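Local coordinates for cycloalternan-forming enzyme (Listeria monocytogenes serovar 1/2a, PDB 5F7U), which belongs to glycoside hydrolase family 31 and combines a TIM-barrel domain with accessory beta domains, binding glycans at several separate sites along the chain, at residues P940-F945 / G959-G964; Y408-N413 / D428-N433; E7-Y12 / L38-W43. The protein carries 1 engineered substitution. All coordinates share one frame; numbering follows the deposited sequence.

Contact 1 (P940-F945 / G959-G964); sequences PYEAEF and GYTGTG. With MG (magnesium ion), chain G; GLC (alpha-D-glucopyranose), chain B.
Pro-940 opens the contact loosely, its CG lying 4.3 Å from OG1 of Thr-961. Glu-942, on the short strand 941-942, is far more tightly engaged. Its chain, bent at chi2 (-61°), brings the carboxylate to the metal, and its two oxygens have different partners. OE1 binds the magnesium ion at 2.2 Å, while OE2 accepts the Thr-961 hydroxyl through its syn lone pair, OG1 to OE2 2.6 Å. Asn-916 also binds OE2, and His-1058 also binds the threonine OG1, so a second shell positions this metal ligand.

The 3-10 segment 943-945 brings Glu-944 to the same ion. The carboxylate binds unevenly with both oxygens, OE1 at 2.2 Å and OE2 at 2.6 Å from the magnesium. OE2 also takes the backbone N of Gly-964 at 3.0 Å, approached from well above the carboxylate plane (69° out of it), and a weak bond from the N of Thr-963. Gly-962, having no side chain, lets this oxygen come within 3.4 Å of its CA.

The Phe-945 ring touches the chain B glucose, with CD1 near its O5, and CE1 passes Thr-963 OG1 obliquely; that hydroxyl shares a hydrogen bond of 2.7 Å with O3 of the same sugar. Carbonyl oxygens of Thr-961 and Gly-964, with Asp-1057 from strand 1054-1062, complete the metal's protein ligands. Two acidic side chains, loop carbonyls and a strand aspartate gathered round one ion make up the metal site of this family 6 carbohydrate-binding module, here directly beside a glycan pocket.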
loop_
_atom_site.group_PDB
_atom_site.type_symbol
_atom_site.label_atom_id
_atom_site.label_comp_id
_atom_site.label_asym_id
_atom_site.label_seq_id
_atom_site.Cartn_x
_atom_site.Cartn_y
_atom_site.Cartn_z
ATOM N N PRO A 940 -7.723 30.460 18.206
ATOM C CA PRO A 940 -7.679 30.290 19.653
ATOM C C PRO A 940 -7.418 28.842 20.072
ATOM O O PRO A 940 -7.713 27.903 19.309
ATOM C CB PRO A 940 -9.094 30.680 20.105
ATOM C CG PRO A 940 -9.608 31.567 19.015
ATOM C CD PRO A 940 -9.026 30.991 17.762
ATOM N N TYR A 941 -6.828 28.696 21.261
ATOM C CA TYR A 941 -6.775 27.428 21.981
ATOM C C TYR A 941 -8.006 27.394 22.887
ATOM O O TYR A 941 -8.082 28.139 23.871
ATOM C CB TYR A 941 -5.498 27.367 22.835
ATOM C CG TYR A 941 -4.233 27.243 22.019
ATOM C CD1 TYR A 941 -3.632 28.366 21.425
ATOM C CD2 TYR A 941 -3.650 25.986 21.814
ATOM C CE1 TYR A 941 -2.475 28.240 20.658
ATOM C CE2 TYR A 941 -2.488 25.850 21.078
ATOM C CZ TYR A 941 -1.919 26.972 20.480
ATOM O OH TYR A 941 -0.761 26.805 19.738
ATOM N N GLU A 942 -8.967 26.539 22.550
ATOM C CA GLU A 942 -10.251 26.527 23.259
ATOM C C GLU A 942 -10.103 25.899 24.637
ATOM O O GLU A 942 -9.518 24.801 24.783
ATOM C CB GLU A 942 -11.330 25.797 22.439
ATOM C CG GLU A 942 -11.693 26.489 21.127
ATOM C CD GLU A 942 -12.248 27.896 21.304
ATOM O OE1 GLU A 942 -12.788 28.239 22.398
ATOM O OE2 GLU A 942 -12.168 28.668 20.313
ATOM N N ALA A 943 -10.621 26.596 25.655
ATOM C CA ALA A 943 -10.539 26.093 27.019
ATOM C C ALA A 943 -11.263 24.751 27.172
ATOM O O ALA A 943 -10.816 23.882 27.923
ATOM C CB ALA A 943 -11.072 27.124 28.010
ATOM N N GLU A 944 -12.359 24.583 26.427
ATOM C CA GLU A 944 -13.173 23.364 26.480
ATOM C C GLU A 944 -12.436 22.129 25.911
ATOM O O GLU A 944 -12.848 20.982 26.163
ATOM C CB GLU A 944 -14.533 23.590 25.787
ATOM C CG GLU A 944 -14.469 24.003 24.319
ATOM C CD GLU A 944 -14.500 25.516 24.054
ATOM O OE1 GLU A 944 -14.008 26.363 24.837
ATOM O OE2 GLU A 944 -15.011 25.878 22.986
ATOM N N PHE A 945 -11.355 22.377 25.162
ATOM C CA PHE A 945 -10.490 21.296 24.647
ATOM C C PHE A 945 -9.262 21.051 25.522
ATOM O O PHE A 945 -8.455 20.139 25.245
ATOM C CB PHE A 945 -10.046 21.546 23.196
ATOM C CG PHE A 945 -11.167 21.749 22.206
ATOM C CD1 PHE A 945 -12.450 21.197 22.396
ATOM C CD2 PHE A 945 -10.926 22.479 21.040
ATOM C CE1 PHE A 945 -13.470 21.402 21.452
ATOM C CE2 PHE A 945 -11.932 22.678 20.089
ATOM C CZ PHE A 945 -13.208 22.136 20.295
ATOM N N GLY A 959 -21.858 33.775 22.654
ATOM C CA GLY A 959 -20.738 34.617 22.234
ATOM C C GLY A 959 -19.358 33.998 22.330
ATOM O O GLY A 959 -18.386 34.615 21.923
ATOM N N TYR A 960 -19.273 32.785 22.882
ATOM C CA TYR A 960 -18.016 32.039 22.990
ATOM C C TYR A 960 -17.530 31.588 21.617
ATOM O O TYR A 960 -18.305 31.504 20.661
ATOM C CB TYR A 960 -18.197 30.794 23.881
ATOM C CG TYR A 960 -19.354 29.911 23.437
ATOM C CD1 TYR A 960 -19.212 28.995 22.372
ATOM C CD2 TYR A 960 -20.606 30.010 24.061
ATOM C CE1 TYR A 960 -20.285 28.211 21.956
ATOM C CE2 TYR A 960 -21.679 29.223 23.656
ATOM C CZ TYR A 960 -21.513 28.328 22.611
ATOM O OH TYR A 960 -22.575 27.540 22.213
ATOM N N THR A 961 -16.247 31.273 21.540
ATOM C CA THR A 961 -15.705 30.592 20.381
ATOM C C THR A 961 -15.585 29.098 20.721
ATOM O O THR A 961 -15.604 28.692 21.921
ATOM C CB THR A 961 -14.357 31.183 19.919
ATOM O OG1 THR A 961 -13.366 30.931 20.913
ATOM C CG2 THR A 961 -14.456 32.702 19.640
ATOM N N GLY A 962 -15.440 28.298 19.664
ATOM C CA GLY A 962 -15.442 26.842 19.779
ATOM C C GLY A 962 -16.843 26.353 20.109
ATOM O O GLY A 962 -17.827 26.945 19.671
ATOM N N THR A 963 -16.929 25.285 20.903
ATOM C CA THR A 963 -18.225 24.696 21.269
ATOM C C THR A 963 -18.781 25.181 22.609
ATOM O O THR A 963 -19.916 24.838 22.972
ATOM C CB THR A 963 -18.157 23.154 21.292
ATOM O OG1 THR A 963 -17.198 22.729 22.275
ATOM C CG2 THR A 963 -17.794 22.596 19.908
ATOM N N GLY A 964 -17.992 25.966 23.339
ATOM C CA GLY A 964 -18.410 26.505 24.639
ATOM C C GLY A 964 -17.262 27.131 25.414
ATOM O O GLY A 964 -16.396 27.826 24.840
HETATM MG MG MG G . -14.508 28.264 23.789
HETATM C C1 GLC B . -14.882 18.485 24.419
HETATM C C2 GLC B . -15.929 19.546 24.050
HETATM C C3 GLC B . -16.843 19.058 22.921
HETATM C C4 GLC B . -16.047 18.607 21.698
HETATM C C5 GLC B . -14.984 17.603 22.139
HETATM C C6 GLC B . -14.064 17.185 21.005
HETATM O O2 GLC B . -16.689 19.925 25.203
HETATM O O3 GLC B . -17.720 20.109 22.525
HETATM O O4 GLC B . -16.920 17.994 20.733
HETATM O O5 GLC B . -14.176 18.130 23.214
HETATM O O6 GLC B . -13.179 16.219 21.587
#

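Contact 2 (Y408-N413 / D428-N433); sequences YYIWNN and DDFTFN. With GLC (alpha-D-glucopyranose), chain F.
Phe-430 meets Ile-410 at the start of the contact, with ring atom CE1 3.6 Å from the methyl CG2. The isoleucine's CG1 lies beside its backbone N (chi1 -61°), which leaves CG2 anti to that N, so that both branches reach CE1, CG1 also nearing CZ. The approach is oblique. CB of Phe-430 has a second role, sitting 3.4 Å above the plane of the Phe-432 ring, toward its rim.

Next along the segment, Phe-432 reaches across to Trp-411. Its CE1 touches CD1 of the indole at 3.9 Å and lies about as near the tryptophan CB. The planes of the phenyl and the five-membered ring stand 82° apart with centroids 5.8 Å apart, an oblique pair.

Asn-433 supplies the polar end. Its ND2 donates to the backbone O of Asn-413 at 3.0 Å, nearly straight at 164°, with the acceptor in the amide plane and the donor in the carbonyl plane. The amide's rotation is thereby fixed, and Thr-415 OG1 is a further partner of the same ND2. A water takes the Asn-433 N-H and also binds Asn-412 O, 2.9 Å from each atom, at the edge of the Phe-432 ring.

Both segments belong to the long loop between barrel strand 396-399 and helix 439-448. The same loop carries Tyr-408, whose OH lies 3.0 Å from O4 of the chain F glucose and is hydrogen-bonded to Glu-405. Trp-411 packs on Pro-439 and Met-442 of helix 439-448 and on Tyr-524 and Leu-525 of helix 523-527, Phe-432 also covers Pro-439, and Ile-410 leans on Gln-470 of helix 469-481.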
loop_
_atom_site.group_PDB
_atom_site.type_symbol
_atom_site.label_atom_id
_atom_site.label_comp_id
_atom_site.label_asym_id
_atom_site.label_seq_id
_atom_site.Cartn_x
_atom_site.Cartn_y
_atom_site.Cartn_z
ATOM N N TYR A 408 -16.175 -17.746 -18.851
ATOM C CA TYR A 408 -15.897 -16.462 -18.191
ATOM C C TYR A 408 -15.800 -15.262 -19.141
ATOM O O TYR A 408 -15.243 -14.228 -18.775
ATOM C CB TYR A 408 -14.684 -16.561 -17.236
ATOM C CG TYR A 408 -14.988 -17.483 -16.098
ATOM C CD1 TYR A 408 -15.707 -17.020 -14.989
ATOM C CD2 TYR A 408 -14.620 -18.826 -16.154
ATOM C CE1 TYR A 408 -16.043 -17.871 -13.959
ATOM C CE2 TYR A 408 -14.953 -19.700 -15.126
ATOM C CZ TYR A 408 -15.658 -19.204 -14.032
ATOM O OH TYR A 408 -15.999 -20.066 -13.010
ATOM N N TYR A 409 -16.324 -15.398 -20.363
ATOM C CA TYR A 409 -16.501 -14.224 -21.207
ATOM C C TYR A 409 -17.915 -14.095 -21.788
ATOM O O TYR A 409 -18.186 -13.163 -22.549
ATOM C CB TYR A 409 -15.399 -14.106 -22.281
ATOM C CG TYR A 409 -15.366 -15.226 -23.290
ATOM C CD1 TYR A 409 -16.230 -15.221 -24.382
ATOM C CD2 TYR A 409 -14.443 -16.277 -23.170
ATOM C CE1 TYR A 409 -16.210 -16.253 -25.312
ATOM C CE2 TYR A 409 -14.406 -17.312 -24.104
ATOM C CZ TYR A 409 -15.290 -17.288 -25.170
ATOM O OH TYR A 409 -15.274 -18.286 -26.126
ATOM N N ILE A 410 -18.808 -15.009 -21.392
ATOM C CA ILE A 410 -20.199 -15.035 -21.854
ATOM C C ILE A 410 -21.093 -14.854 -20.627
ATOM O O ILE A 410 -20.850 -15.468 -19.581
ATOM C CB ILE A 410 -20.525 -16.353 -22.587
ATOM C CG1 ILE A 410 -19.630 -16.496 -23.833
ATOM C CG2 ILE A 410 -22.018 -16.461 -22.959
ATOM C CD1 ILE A 410 -19.701 -17.863 -24.514
ATOM N N TRP A 411 -22.103 -13.992 -20.770
ATOM C CA TRP A 411 -23.095 -13.736 -19.726
ATOM C C TRP A 411 -23.853 -14.994 -19.350
ATOM O O TRP A 411 -24.215 -15.812 -20.220
ATOM C CB TRP A 411 -24.069 -12.627 -20.167
ATOM C CG TRP A 411 -23.381 -11.323 -20.163
ATOM C CD1 TRP A 411 -22.649 -10.774 -21.188
ATOM C CD2 TRP A 411 -23.272 -10.417 -19.049
ATOM N NE1 TRP A 411 -22.108 -9.557 -20.778
ATOM C CE2 TRP A 411 -22.475 -9.321 -19.477
ATOM C CE3 TRP A 411 -23.788 -10.417 -17.732
ATOM C CZ2 TRP A 411 -22.163 -8.244 -18.636
ATOM C CZ3 TRP A 411 -23.479 -9.329 -16.896
ATOM C CH2 TRP A 411 -22.672 -8.261 -17.365
ATOM N N ASN A 412 -24.120 -15.141 -18.055
ATOM C CA ASN A 412 -24.913 -16.275 -17.584
ATOM C C ASN A 412 -26.261 -16.366 -18.311
ATOM O O ASN A 412 -26.910 -15.343 -18.577
ATOM C CB ASN A 412 -25.140 -16.187 -16.070
ATOM C CG ASN A 412 -25.348 -17.542 -15.440
ATOM O OD1 ASN A 412 -25.245 -18.579 -16.127
ATOM N ND2 ASN A 412 -25.614 -17.559 -14.123
ATOM N N ASN A 413 -26.644 -17.599 -18.655
ATOM C CA ASN A 413 -27.921 -17.908 -19.333
ATOM C C ASN A 413 -28.008 -17.470 -20.805
ATOM O O ASN A 413 -29.037 -17.720 -21.456
ATOM C CB ASN A 413 -29.167 -17.353 -18.586
ATOM C CG ASN A 413 -29.266 -17.775 -17.121
ATOM O OD1 ASN A 413 -29.890 -17.063 -16.337
ATOM N ND2 ASN A 413 -28.690 -18.921 -16.748
ATOM N N ASP A 428 -24.331 -9.169 -30.887
ATOM C CA ASP A 428 -25.424 -9.680 -31.729
ATOM C C ASP A 428 -25.468 -11.194 -31.856
ATOM O O ASP A 428 -26.484 -11.741 -32.289
ATOM C CB ASP A 428 -25.340 -9.081 -33.142
ATOM C CG ASP A 428 -25.658 -7.600 -33.174
ATOM O OD1 ASP A 428 -26.113 -7.048 -32.146
ATOM O OD2 ASP A 428 -25.440 -6.972 -34.240
ATOM N N ASP A 429 -24.366 -11.867 -31.518
ATOM C CA ASP A 429 -24.323 -13.334 -31.568
ATOM C C ASP A 429 -25.167 -13.978 -30.467
ATOM O O ASP A 429 -25.531 -15.147 -30.567
ATOM C CB ASP A 429 -22.874 -13.843 -31.490
ATOM C CG ASP A 429 -22.090 -13.624 -32.786
ATOM O OD1 ASP A 429 -22.667 -13.734 -33.899
ATOM O OD2 ASP A 429 -20.875 -13.361 -32.694
ATOM N N PHE A 430 -25.470 -13.222 -29.411
ATOM C CA PHE A 430 -26.128 -13.794 -28.229
ATOM C C PHE A 430 -27.612 -13.517 -28.196
ATOM O O PHE A 430 -28.061 -12.479 -28.682
ATOM C CB PHE A 430 -25.482 -13.254 -26.963
ATOM C CG PHE A 430 -24.035 -13.587 -26.841
ATOM C CD1 PHE A 430 -23.628 -14.885 -26.495
ATOM C CD2 PHE A 430 -23.067 -12.605 -27.057
ATOM C CE1 PHE A 430 -22.277 -15.191 -26.366
ATOM C CE2 PHE A 430 -21.712 -12.907 -26.930
ATOM C CZ PHE A 430 -21.318 -14.201 -26.571
ATOM N N THR A 431 -28.361 -14.481 -27.669
ATOM C CA THR A 431 -29.719 -14.278 -27.193
ATOM C C THR A 431 -29.618 -14.247 -25.663
ATOM O O THR A 431 -29.194 -15.223 -25.032
ATOM C CB THR A 431 -30.643 -15.416 -27.661
ATOM O OG1 THR A 431 -30.641 -15.462 -29.088
ATOM C CG2 THR A 431 -32.079 -15.226 -27.176
ATOM N N PHE A 432 -30.001 -13.122 -25.076
ATOM C CA PHE A 432 -29.850 -12.949 -23.626
ATOM C C PHE A 432 -31.124 -13.355 -22.896
ATOM O O PHE A 432 -32.215 -12.991 -23.305
ATOM C CB PHE A 432 -29.395 -11.529 -23.308
ATOM C CG PHE A 432 -28.014 -11.227 -23.820
ATOM C CD1 PHE A 432 -26.893 -11.797 -23.206
ATOM C CD2 PHE A 432 -27.826 -10.392 -24.925
ATOM C CE1 PHE A 432 -25.607 -11.525 -23.675
ATOM C CE2 PHE A 432 -26.543 -10.113 -25.389
ATOM C CZ PHE A 432 -25.438 -10.677 -24.768
ATOM N N ASN A 433 -30.961 -14.169 -21.855
ATOM C CA ASN A 433 -32.069 -14.847 -21.189
ATOM C C ASN A 433 -31.928 -14.773 -19.673
ATOM O O ASN A 433 -30.851 -14.459 -19.146
ATOM C CB ASN A 433 -32.108 -16.337 -21.569
ATOM C CG ASN A 433 -32.114 -16.585 -23.067
ATOM O OD1 ASN A 433 -33.114 -16.356 -23.749
ATOM N ND2 ASN A 433 -31.002 -17.101 -23.580
HETATM C C1 GLC F . -16.279 -16.942 -6.459
HETATM C C2 GLC F . -16.165 -18.470 -6.557
HETATM C C3 GLC F . -15.813 -18.913 -7.983
HETATM C C4 GLC F . -16.765 -18.296 -9.007
HETATM C C5 GLC F . -16.726 -16.769 -8.838
HETATM C C6 GLC F . -17.568 -15.996 -9.845
HETATM O O2 GLC F . -15.141 -18.941 -5.679
HETATM O O3 GLC F . -15.849 -20.342 -8.080
HETATM O O4 GLC F . -16.352 -18.682 -10.323
HETATM O O5 GLC F . -17.131 -16.426 -7.498
HETATM O O6 GLC F . -18.952 -16.226 -9.563
HETATM O O HOH W 1 -28.246 -13.938 -20.792
#

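Contact 3 (E7-Y12 / L38-W43); sequences EYHSPY and LNITTW. With GLC (alpha-D-glucopyranose), chain E; GLC (alpha-D-glucopyranose), chain C.
Tyr-8 and Thr-41 form an antiparallel hydrogen-bonded pair joining strands 6-8 and 36-43 in the N-terminal domain, which belongs to the E-set clan of immunoglobulin-like beta folds. Tyr-8 N to Thr-41 O measures 2.9 Å, Thr-41 N to Tyr-8 O 3.0 Å. Glu-7 and Thr-42 make the adjoining non-hydrogen-bonded pair.

In Trp-43, CB skirts C2 and O2 of the chain E glucose, and CG lies 3.6 Å from C2. With chi1 at 62°, CG sits between the backbone N and carbonyl carbon, and the indole folds back over strand 6-8. CD1 and CD2 also lie by C2, CE2 by O5, CE3 by O3, CZ2 by C4 and C6. NE1 faces the ring oxygen O5 at 3.5 Å. On the opposite face, the far atom CH2 comes 3.5 Å from Glu-7 N, so the indole is layered between sugar and backbone. CZ3 meets Tyr-8 CB edge-on, in the indole plane, at 3.8 Å. The tyrosine ring carries the chain C glucose over one face, C4 standing 3.8 Å above the ring centre. Aromatic platforms of this kind are characteristic of carbohydrate-binding surfaces; Asn-75 and Asn-76 complete this pocket.

Further along, His-9 bonds to Tyr-94 through NE2. ND1 donates almost straight (172°) to Asn-39 O at 2.8 Å, the oxygen lying in the imidazole plane while the donor stands 45° above the carbonyl plane.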
loop_
_atom_site.group_PDB
_atom_site.type_symbol
_atom_site.label_atom_id
_atom_site.label_comp_id
_atom_site.label_asym_id
_atom_site.label_seq_id
_atom_site.Cartn_x
_atom_site.Cartn_y
_atom_site.Cartn_z
ATOM N N GLU A 7 4.435 -46.736 -11.467
ATOM C CA GLU A 7 5.469 -46.201 -10.590
ATOM C C GLU A 7 5.561 -44.714 -10.895
ATOM O O GLU A 7 5.344 -44.303 -12.037
ATOM C CB GLU A 7 6.809 -46.902 -10.889
ATOM C CG GLU A 7 8.046 -46.379 -10.137
ATOM C CD GLU A 7 8.620 -45.074 -10.701
ATOM O OE1 GLU A 7 8.313 -44.695 -11.868
ATOM O OE2 GLU A 7 9.365 -44.391 -9.968
ATOM N N TYR A 8 5.931 -43.911 -9.894
ATOM C CA TYR A 8 6.120 -42.483 -10.106
ATOM C C TYR A 8 7.083 -41.834 -9.113
ATOM O O TYR A 8 6.977 -42.043 -7.909
ATOM C CB TYR A 8 4.755 -41.798 -10.084
ATOM C CG TYR A 8 4.781 -40.315 -10.327
ATOM C CD1 TYR A 8 4.767 -39.803 -11.624
ATOM C CD2 TYR A 8 4.803 -39.413 -9.250
ATOM C CE1 TYR A 8 4.772 -38.433 -11.836
ATOM C CE2 TYR A 8 4.811 -38.037 -9.461
ATOM C CZ TYR A 8 4.786 -37.558 -10.754
ATOM O OH TYR A 8 4.800 -36.187 -10.962
ATOM N N HIS A 9 8.008 -41.042 -9.653
ATOM C CA HIS A 9 8.859 -40.151 -8.874
ATOM C C HIS A 9 9.038 -38.899 -9.732
ATOM O O HIS A 9 9.136 -39.000 -10.953
ATOM C CB HIS A 9 10.220 -40.810 -8.551
ATOM C CG HIS A 9 11.273 -39.844 -8.076
ATOM N ND1 HIS A 9 11.345 -39.391 -6.776
ATOM C CD2 HIS A 9 12.289 -39.242 -8.740
ATOM C CE1 HIS A 9 12.357 -38.547 -6.658
ATOM N NE2 HIS A 9 12.945 -38.438 -7.841
ATOM N N SER A 10 9.020 -37.731 -9.089
ATOM C CA SER A 10 9.249 -36.473 -9.791
ATOM C C SER A 10 9.958 -35.567 -8.792
ATOM O O SER A 10 9.336 -35.145 -7.818
ATOM C CB SER A 10 7.922 -35.857 -10.253
ATOM O OG SER A 10 8.171 -34.815 -11.196
ATOM N N PRO A 11 11.250 -35.275 -9.024
ATOM C CA PRO A 11 12.102 -34.771 -7.934
ATOM C C PRO A 11 11.668 -33.444 -7.311
ATOM O O PRO A 11 11.875 -33.242 -6.124
ATOM C CB PRO A 11 13.481 -34.617 -8.602
ATOM C CG PRO A 11 13.223 -34.602 -10.066
ATOM C CD PRO A 11 12.036 -35.515 -10.248
ATOM N N TYR A 12 11.087 -32.552 -8.106
ATOM C CA TYR A 12 10.679 -31.253 -7.569
ATOM C C TYR A 12 9.210 -31.139 -7.195
ATOM O O TYR A 12 8.822 -30.109 -6.627
ATOM C CB TYR A 12 11.061 -30.127 -8.531
ATOM C CG TYR A 12 12.510 -30.178 -8.956
ATOM C CD1 TYR A 12 13.558 -29.854 -8.055
ATOM C CD2 TYR A 12 12.843 -30.542 -10.253
ATOM C CE1 TYR A 12 14.898 -29.910 -8.469
ATOM C CE2 TYR A 12 14.163 -30.593 -10.673
ATOM C CZ TYR A 12 15.175 -30.279 -9.783
ATOM O OH TYR A 12 16.475 -30.336 -10.262
ATOM N N LEU A 38 15.236 -40.221 -2.199
ATOM C CA LEU A 38 14.231 -40.243 -3.262
ATOM C C LEU A 38 12.957 -40.912 -2.781
ATOM O O LEU A 38 12.968 -42.074 -2.357
ATOM C CB LEU A 38 14.760 -40.955 -4.507
ATOM C CG LEU A 38 16.151 -40.606 -5.008
ATOM C CD1 LEU A 38 16.482 -41.538 -6.175
ATOM C CD2 LEU A 38 16.243 -39.148 -5.450
ATOM N N ASN A 39 11.865 -40.163 -2.847
ATOM C CA ASN A 39 10.546 -40.696 -2.506
ATOM C C ASN A 39 9.840 -41.167 -3.767
ATOM O O ASN A 39 9.669 -40.396 -4.704
ATOM C CB ASN A 39 9.735 -39.645 -1.758
ATOM C CG ASN A 39 10.391 -39.270 -0.450
ATOM O OD1 ASN A 39 10.382 -40.062 0.485
ATOM N ND2 ASN A 39 11.028 -38.091 -0.397
ATOM N N ILE A 40 9.444 -42.437 -3.768
ATOM C CA ILE A 40 8.897 -43.105 -4.963
ATOM C C ILE A 40 7.576 -43.779 -4.615
ATOM O O ILE A 40 7.453 -44.345 -3.532
ATOM C CB ILE A 40 9.912 -44.177 -5.452
ATOM C CG1 ILE A 40 11.281 -43.523 -5.725
ATOM C CG2 ILE A 40 9.392 -44.937 -6.679
ATOM C CD1 ILE A 40 12.446 -44.520 -5.680
ATOM N N THR A 41 6.590 -43.738 -5.524
ATOM C CA THR A 41 5.334 -44.468 -5.284
ATOM C C THR A 41 5.115 -45.546 -6.323
ATOM O O THR A 41 5.562 -45.409 -7.467
ATOM C CB THR A 41 4.096 -43.532 -5.165
ATOM O OG1 THR A 41 2.983 -44.226 -4.576
ATOM C CG2 THR A 41 3.673 -42.932 -6.498
ATOM N N THR A 42 4.471 -46.630 -5.892
ATOM C CA THR A 42 3.975 -47.646 -6.823
ATOM C C THR A 42 2.513 -47.925 -6.487
ATOM O O THR A 42 2.072 -47.668 -5.363
ATOM C CB THR A 42 4.776 -48.958 -6.697
ATOM O OG1 THR A 42 4.752 -49.413 -5.324
ATOM C CG2 THR A 42 6.216 -48.733 -7.155
ATOM N N TRP A 43 1.771 -48.463 -7.453
ATOM C CA TRP A 43 0.379 -48.847 -7.234
ATOM C C TRP A 43 0.050 -50.001 -8.192
ATOM O O TRP A 43 0.695 -50.096 -9.243
ATOM C CB TRP A 43 -0.564 -47.664 -7.477
ATOM C CG TRP A 43 -0.533 -47.136 -8.878
ATOM C CD1 TRP A 43 -1.390 -47.470 -9.904
ATOM C CD2 TRP A 43 0.391 -46.190 -9.413
ATOM N NE1 TRP A 43 -1.047 -46.777 -11.045
ATOM C CE2 TRP A 43 0.041 -45.986 -10.775
ATOM C CE3 TRP A 43 1.493 -45.495 -8.881
ATOM C CZ2 TRP A 43 0.745 -45.103 -11.608
ATOM C CZ3 TRP A 43 2.204 -44.613 -9.719
ATOM C CH2 TRP A 43 1.823 -44.435 -11.068
HETATM C C1 GLC E . -3.663 -44.463 -9.689
HETATM C C2 GLC E . -2.621 -44.279 -8.570
HETATM C C3 GLC E . -2.024 -42.867 -8.587
HETATM C C4 GLC E . -1.444 -42.521 -9.965
HETATM C C5 GLC E . -2.507 -42.737 -11.059
HETATM C C6 GLC E . -1.928 -42.596 -12.466
HETATM O O1 GLC E . -4.876 -43.764 -9.383
HETATM O O2 GLC E . -3.199 -44.583 -7.293
HETATM O O3 GLC E . -0.998 -42.742 -7.601
HETATM O O4 GLC E . -1.017 -41.152 -9.954
HETATM O O5 GLC E . -3.144 -44.031 -10.965
HETATM O O6 GLC E . -2.989 -42.265 -13.365
HETATM C C1 GLC C . 0.428 -41.027 -10.019
HETATM C C2 GLC C . 0.887 -39.927 -9.056
HETATM C C3 GLC C . 0.428 -38.563 -9.597
HETATM C C4 GLC C . 0.971 -38.330 -11.011
HETATM C C5 GLC C . 0.608 -39.501 -11.944
HETATM C C6 GLC C . 1.322 -39.394 -13.289
HETATM O O2 GLC C . 0.363 -40.182 -7.747
HETATM O O3 GLC C . 0.831 -37.492 -8.740
HETATM O O4 GLC C . 0.453 -37.093 -11.512
HETATM O O5 GLC C . 0.931 -40.782 -11.350
HETATM O O6 GLC C . 0.544 -40.047 -14.298
#

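How the contacts relate
Along the chain the order is contact 3, contact 2, contact 1, each closing before the next opens. They share no sheet or domain: 7-12/38-43 lies in the N-terminal E-set-like domain, 408-413/428-433 in a loop of the TIM barrel, and 940-945/959-964 in the family 6 carbohydrate-binding module. Centres of contacts 2 and 3 are 45 Å apart, those of contacts 1 and 2 are 63 Å apart, and contacts 1 and 3, on opposite sides of the chain's centre, are separated by 78 Å. In contacts 1 and 3 touching residues line glycan pockets, whereas in contact 2 only Tyr-408, close to the touching residues, does; sugar-binding surface thus spans both ends of the molecule and its barrel.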